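Long-range contacts in Cbs-cp12 (PDB 5NVD), which is a fusion of a tandem CBS-domain pair with a CP12 domain, and so probably couples adenine-nucleotide sensing to CP12-type redox regulation of carbon fixation: residues A[13-18]-A[38-43]; A[46-51]-A[78-83]. All coordinates share one frame; numbering follows the deposited sequence.

Contact 1. Residues A[13-18]-A[38-43]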
loop_
_atom_site.group_PDB
_atom_site.type_symbol
_atom_site.label_atom_id
_atom_site.label_comp_id
_atom_site.label_asym_id
_atom_site.label_seq_id
_atom_site.Cartn_x
_atom_site.Cartn_y
_atom_site.Cartn_z
ATOM N N GLN A 13 -6.125 -31.402 3.334
ATOM C CA GLN A 13 -5.492 -32.315 2.383
ATOM C C GLN A 13 -6.174 -32.343 1.016
ATOM O O GLN A 13 -5.495 -32.485 0.032
ATOM C CB GLN A 13 -5.366 -33.731 2.967
ATOM C CG GLN A 13 -3.980 -34.042 3.538
ATOM C CD GLN A 13 -4.010 -34.936 4.770
ATOM O OE1 GLN A 13 -4.228 -34.452 5.884
ATOM N NE2 GLN A 13 -3.781 -36.243 4.581
ATOM N N ASN A 14 -7.488 -32.191 0.940
ATOM C CA ASN A 14 -8.197 -32.278 -0.339
ATOM C C ASN A 14 -8.211 -30.958 -1.063
ATOM O O ASN A 14 -8.908 -30.019 -0.636
ATOM C CB ASN A 14 -9.649 -32.716 -0.140
ATOM C CG ASN A 14 -9.770 -34.161 0.324
ATOM O OD1 ASN A 14 -8.913 -35.028 0.040
ATOM N ND2 ASN A 14 -10.858 -34.443 1.037
ATOM N N VAL A 15 -7.467 -30.898 -2.170
ATOM C CA VAL A 15 -7.544 -29.778 -3.113
ATOM C C VAL A 15 -8.266 -30.141 -4.409
ATOM O O VAL A 15 -8.317 -31.288 -4.792
ATOM C CB VAL A 15 -6.153 -29.216 -3.474
ATOM C CG1 VAL A 15 -5.326 -28.956 -2.227
ATOM C CG2 VAL A 15 -5.408 -30.128 -4.423
ATOM N N VAL A 16 -8.802 -29.140 -5.083
ATOM C CA VAL A 16 -9.258 -29.256 -6.462
ATOM C C VAL A 16 -8.347 -28.419 -7.346
ATOM O O VAL A 16 -7.867 -27.369 -6.912
ATOM C CB VAL A 16 -10.684 -28.739 -6.600
ATOM C CG1 VAL A 16 -11.199 -28.941 -8.013
ATOM C CG2 VAL A 16 -11.577 -29.460 -5.603
ATOM N N THR A 17 -8.126 -28.875 -8.580
ATOM C CA THR A 17 -7.226 -28.208 -9.508
ATOM C C THR A 17 -7.884 -27.792 -10.798
ATOM O O THR A 17 -8.970 -28.261 -11.152
ATOM C CB THR A 17 -6.069 -29.109 -9.921
ATOM O OG1 THR A 17 -6.456 -29.975 -11.013
ATOM C CG2 THR A 17 -5.578 -29.903 -8.745
ATOM N N ILE A 18 -7.185 -26.942 -11.530
ATOM C CA ILE A 18 -7.650 -26.501 -12.823
ATOM C C ILE A 18 -6.441 -26.083 -13.638
ATOM O O ILE A 18 -5.429 -25.721 -13.095
ATOM C CB ILE A 18 -8.667 -25.353 -12.640
ATOM C CG1 ILE A 18 -9.421 -25.084 -13.956
ATOM C CG2 ILE A 18 -7.980 -24.091 -12.089
ATOM C CD1 ILE A 18 -10.625 -24.168 -13.819
ATOM N N GLY A 38 -11.040 -21.344 -3.506
ATOM C CA GLY A 38 -9.710 -21.396 -4.076
ATOM C C GLY A 38 -9.604 -22.605 -4.980
ATOM O O GLY A 38 -10.350 -23.565 -4.825
ATOM N N LEU A 39 -8.735 -22.512 -5.975
ATOM C CA LEU A 39 -8.368 -23.633 -6.815
ATOM C C LEU A 39 -6.883 -23.586 -7.004
ATOM O O LEU A 39 -6.339 -22.512 -7.135
ATOM C CB LEU A 39 -9.007 -23.532 -8.192
ATOM C CG LEU A 39 -10.516 -23.739 -8.248
ATOM C CD1 LEU A 39 -10.956 -23.476 -9.675
ATOM C CD2 LEU A 39 -10.937 -25.121 -7.774
ATOM N N ILE A 40 -6.245 -24.746 -7.061
ATOM C CA ILE A 40 -4.827 -24.835 -7.338
ATOM C C ILE A 40 -4.718 -24.877 -8.818
ATOM O O ILE A 40 -5.456 -25.592 -9.439
ATOM C CB ILE A 40 -4.223 -26.115 -6.725
ATOM C CG1 ILE A 40 -4.066 -25.914 -5.216
ATOM C CG2 ILE A 40 -2.898 -26.505 -7.355
ATOM C CD1 ILE A 40 -3.051 -24.837 -4.822
ATOM N N VAL A 41 -3.804 -24.107 -9.381
ATOM C CA VAL A 41 -3.596 -24.160 -10.790
ATOM C C VAL A 41 -2.576 -25.249 -11.018
ATOM O O VAL A 41 -1.484 -25.179 -10.485
ATOM C CB VAL A 41 -3.111 -22.829 -11.350
ATOM C CG1 VAL A 41 -2.991 -22.896 -12.871
ATOM C CG2 VAL A 41 -4.085 -21.721 -10.942
ATOM N N GLU A 42 -2.953 -26.249 -11.807
ATOM C CA GLU A 42 -2.138 -27.434 -12.055
ATOM C C GLU A 42 -0.866 -27.028 -12.809
ATOM O O GLU A 42 -0.941 -26.354 -13.845
ATOM C CB GLU A 42 -2.952 -28.459 -12.890
ATOM C CG GLU A 42 -2.482 -29.922 -12.797
ATOM C CD GLU A 42 -3.065 -30.842 -13.875
ATOM O OE1 GLU A 42 -4.162 -30.535 -14.423
ATOM O OE2 GLU A 42 -2.404 -31.869 -14.177
ATOM N N PRO A 43 0.308 -27.394 -12.285
ATOM C CA PRO A 43 1.519 -27.189 -13.061
ATOM C C PRO A 43 1.475 -27.952 -14.387
ATOM O O PRO A 43 0.960 -29.060 -14.409
ATOM C CB PRO A 43 2.604 -27.771 -12.154
ATOM C CG PRO A 43 2.063 -27.652 -10.781
ATOM C CD PRO A 43 0.608 -27.912 -10.942
#
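T17 and I18 run parallel to I40 and V41 as a short two-strand pairing, with CA atoms 4.7 Å apart at T17 and I40, and the chain alternates between donor and acceptor as parallel strands require. I40 uses both backbone groups: its N gives a nearly straight bond to V16 O at 3.1 Å, while its O takes the N-H of I18. Two residues on, E42 N reaches I18 O at 2.8 Å.

Both faces of the pairing are apolar, but they meet different partners. On one, L39 spreads its two methyls between two neighbours: CD2 lies 3.8 Å from V16 CB, with the two side chains alongside each other and pointing the same way, and CD1 meets I18 CG2 at 3.9 Å. I18 places CG1 anti to its backbone N (chi1 -167°), which turns CG2 toward that leucine methyl. A27 of helix 24-33 touches both I18 and L39, a small residue that lets the helix come close to the sheet. I40 points to the other face, where V15 joins it against L114 and I117 of strand 113-119. Beta-branched valine and isoleucine suit these extended backbones, whereas T17 and E42 bring polar groups to the more open margin.

Strand 17-18, helix 24-33 and strand 38-41 form the beta-alpha-beta unit of the first CBS domain. Its two strands are joined by directional backbone bonds, and the branched side chains give it apolar surfaces on both faces, one packed on helix 24-33, the other on strand 113-119 of the second CBS domain.

Contact 2. Residues A[46-51]-A[78-83]; sequences EQDPYG and MAKPCV
D48 and K80 form a salt bridge between two loops, one from each motif of the tandem CBS pair: 46-51 leads into strand 51-54, and the loop 78-83 follows helix 74-77. In K80, CG anti to the backbone N (chi1 178°) sends the chain across, and a bend at chi3 (135°) brings NZ to the carboxylate; the aliphatic part passes P49 at about a right angle, CG to CG 4.1 Å. Lysine suits this place because its methylenes can cross a proline while its ammonium reaches a carboxylate beyond. NZ meets OD1 of D48 on the syn side at 2.8 Å, 16° out of the carboxylate plane; its bond to OD2 is weak. OD2 is also gripped by the backbone N of R44, which helps fix the carboxylate. Y93 of the second subunit packs on D48, P49 and K80.

Further along, P49 CB touches P81 CB at 4.3 Å, and the cis peptide before P81 turns the 78-83 loop here. Glycine suits position 51, since a CB on G51 would come only 3.2 Å from A79 O. A water closes the contact, donating to Y50 O at 2.9 Å and accepting from C82 N at 3.0 Å.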
loop_
_atom_site.group_PDB
_atom_site.type_symbol
_atom_site.label_atom_id
_atom_site.label_comp_id
_atom_site.label_asym_id
_atom_site.label_seq_id
_atom_site.Cartn_x
_atom_site.Cartn_y
_atom_site.Cartn_z
ATOM N N GLU A 46 6.679 -31.022 -14.241
ATOM C CA GLU A 46 7.485 -31.086 -12.992
ATOM C C GLU A 46 8.428 -29.900 -12.626
ATOM O O GLU A 46 8.820 -29.764 -11.465
ATOM C CB GLU A 46 8.282 -32.409 -12.935
ATOM C CG GLU A 46 9.460 -32.579 -13.914
ATOM C CD GLU A 46 9.113 -32.736 -15.410
ATOM O OE1 GLU A 46 7.925 -32.727 -15.796
ATOM O OE2 GLU A 46 10.051 -32.881 -16.237
ATOM N N GLN A 47 8.846 -29.099 -13.597
ATOM C CA GLN A 47 9.651 -27.887 -13.329
ATOM C C GLN A 47 8.874 -26.578 -13.497
ATOM O O GLN A 47 9.417 -25.557 -13.917
ATOM C CB GLN A 47 10.924 -27.904 -14.216
ATOM C CG GLN A 47 12.008 -28.928 -13.802
ATOM C CD GLN A 47 12.496 -28.806 -12.333
ATOM O OE1 GLN A 47 12.860 -29.812 -11.717
ATOM N NE2 GLN A 47 12.507 -27.576 -11.771
ATOM N N ASP A 48 7.603 -26.635 -13.122
ATOM C CA ASP A 48 6.647 -25.543 -13.238
ATOM C C ASP A 48 6.004 -25.398 -11.837
ATOM O O ASP A 48 5.477 -26.366 -11.312
ATOM C CB ASP A 48 5.607 -25.935 -14.290
ATOM C CG ASP A 48 4.625 -24.824 -14.607
ATOM O OD1 ASP A 48 5.021 -23.660 -14.504
ATOM O OD2 ASP A 48 3.447 -25.093 -14.972
ATOM N N PRO A 49 6.076 -24.219 -11.208
ATOM C CA PRO A 49 5.603 -24.100 -9.841
ATOM C C PRO A 49 4.063 -24.162 -9.674
ATOM O O PRO A 49 3.321 -23.891 -10.618
ATOM C CB PRO A 49 6.101 -22.714 -9.447
ATOM C CG PRO A 49 6.014 -21.959 -10.711
ATOM C CD PRO A 49 6.523 -22.921 -11.726
ATOM N N TYR A 50 3.588 -24.465 -8.468
ATOM C CA TYR A 50 2.134 -24.407 -8.199
ATOM C C TYR A 50 1.630 -22.970 -8.350
ATOM O O TYR A 50 2.409 -22.014 -8.223
ATOM C CB TYR A 50 1.764 -25.014 -6.823
ATOM C CG TYR A 50 1.699 -26.518 -6.901
ATOM C CD1 TYR A 50 0.588 -27.130 -7.439
ATOM C CD2 TYR A 50 2.794 -27.323 -6.571
ATOM C CE1 TYR A 50 0.529 -28.510 -7.628
ATOM C CE2 TYR A 50 2.735 -28.713 -6.733
ATOM C CZ TYR A 50 1.580 -29.294 -7.267
ATOM O OH TYR A 50 1.442 -30.644 -7.445
ATOM N N GLY A 51 0.338 -22.840 -8.657
ATOM C CA GLY A 51 -0.363 -21.548 -8.644
ATOM C C GLY A 51 -1.691 -21.620 -7.949
ATOM O O GLY A 51 -2.166 -22.690 -7.607
ATOM N N MET A 78 -4.470 -15.742 -12.029
ATOM C CA MET A 78 -3.913 -16.559 -10.954
ATOM C C MET A 78 -2.708 -15.860 -10.361
ATOM O O MET A 78 -2.149 -14.971 -10.955
ATOM C CB MET A 78 -3.431 -17.930 -11.481
ATOM C CG MET A 78 -2.137 -17.876 -12.317
ATOM S SD MET A 78 -1.775 -19.435 -13.115
ATOM C CE MET A 78 -0.820 -18.841 -14.497
ATOM N N ALA A 79 -2.282 -16.338 -9.209
ATOM C CA ALA A 79 -1.001 -15.953 -8.638
ATOM C C ALA A 79 -0.106 -17.156 -8.830
ATOM O O ALA A 79 -0.483 -18.261 -8.468
ATOM C CB ALA A 79 -1.145 -15.627 -7.161
ATOM N N LYS A 80 1.052 -16.921 -9.437
ATOM C CA LYS A 80 2.052 -17.933 -9.693
ATOM C C LYS A 80 3.402 -17.222 -9.772
ATOM O O LYS A 80 3.522 -16.273 -10.531
ATOM C CB LYS A 80 1.733 -18.621 -11.001
ATOM C CG LYS A 80 2.723 -19.680 -11.432
ATOM C CD LYS A 80 2.157 -20.543 -12.545
ATOM C CE LYS A 80 3.152 -20.789 -13.677
ATOM N NZ LYS A 80 2.781 -22.008 -14.448
ATOM N N PRO A 81 4.407 -17.608 -8.987
ATOM C CA PRO A 81 4.316 -18.591 -7.932
ATOM C C PRO A 81 3.584 -18.007 -6.751
ATOM O O PRO A 81 3.219 -16.831 -6.781
ATOM C CB PRO A 81 5.762 -18.806 -7.573
ATOM C CG PRO A 81 6.350 -17.442 -7.698
ATOM C CD PRO A 81 5.637 -16.808 -8.854
ATOM N N CYS A 82 3.353 -18.803 -5.720
ATOM C CA CYS A 82 2.818 -18.220 -4.510
ATOM C C CYS A 82 3.771 -18.335 -3.349
ATOM O O CYS A 82 4.869 -18.914 -3.446
ATOM C CB CYS A 82 1.399 -18.743 -4.178
ATOM S SG CYS A 82 0.906 -20.335 -4.862
ATOM N N VAL A 83 3.377 -17.649 -2.297
ATOM C CA VAL A 83 3.947 -17.799 -0.983
ATOM C C VAL A 83 3.557 -19.205 -0.517
ATOM O O VAL A 83 2.400 -19.541 -0.509
ATOM C CB VAL A 83 3.405 -16.693 -0.043
ATOM C CG1 VAL A 83 3.823 -16.878 1.400
ATOM C CG2 VAL A 83 3.878 -15.334 -0.527
HETATM O O HOH W 1 0.865 -23.887 -14.769
HETATM O O HOH W 2 4.105 -21.732 -5.947
#

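The two contacts lie with their centres about 11 Å apart, and both segments of contact 1 precede those of contact 2 in the sequence. Strand 38-41 is the middle of a three-stranded sheet, pairing in parallel with 17-18 in contact 1 and antiparallel with 51-54, whose first residue, G51, belongs to contact 2. A probable hydrogen bond from V41 N to G51 O, 2.8 Å long, joins them directly, and Y50 packs on I40 and P43. Contact 1 builds the first CBS domain's sheet and presents one face to the second, while contact 2 joins the loops of the two directly, consistent with the paired CBS domains behaving as one unit.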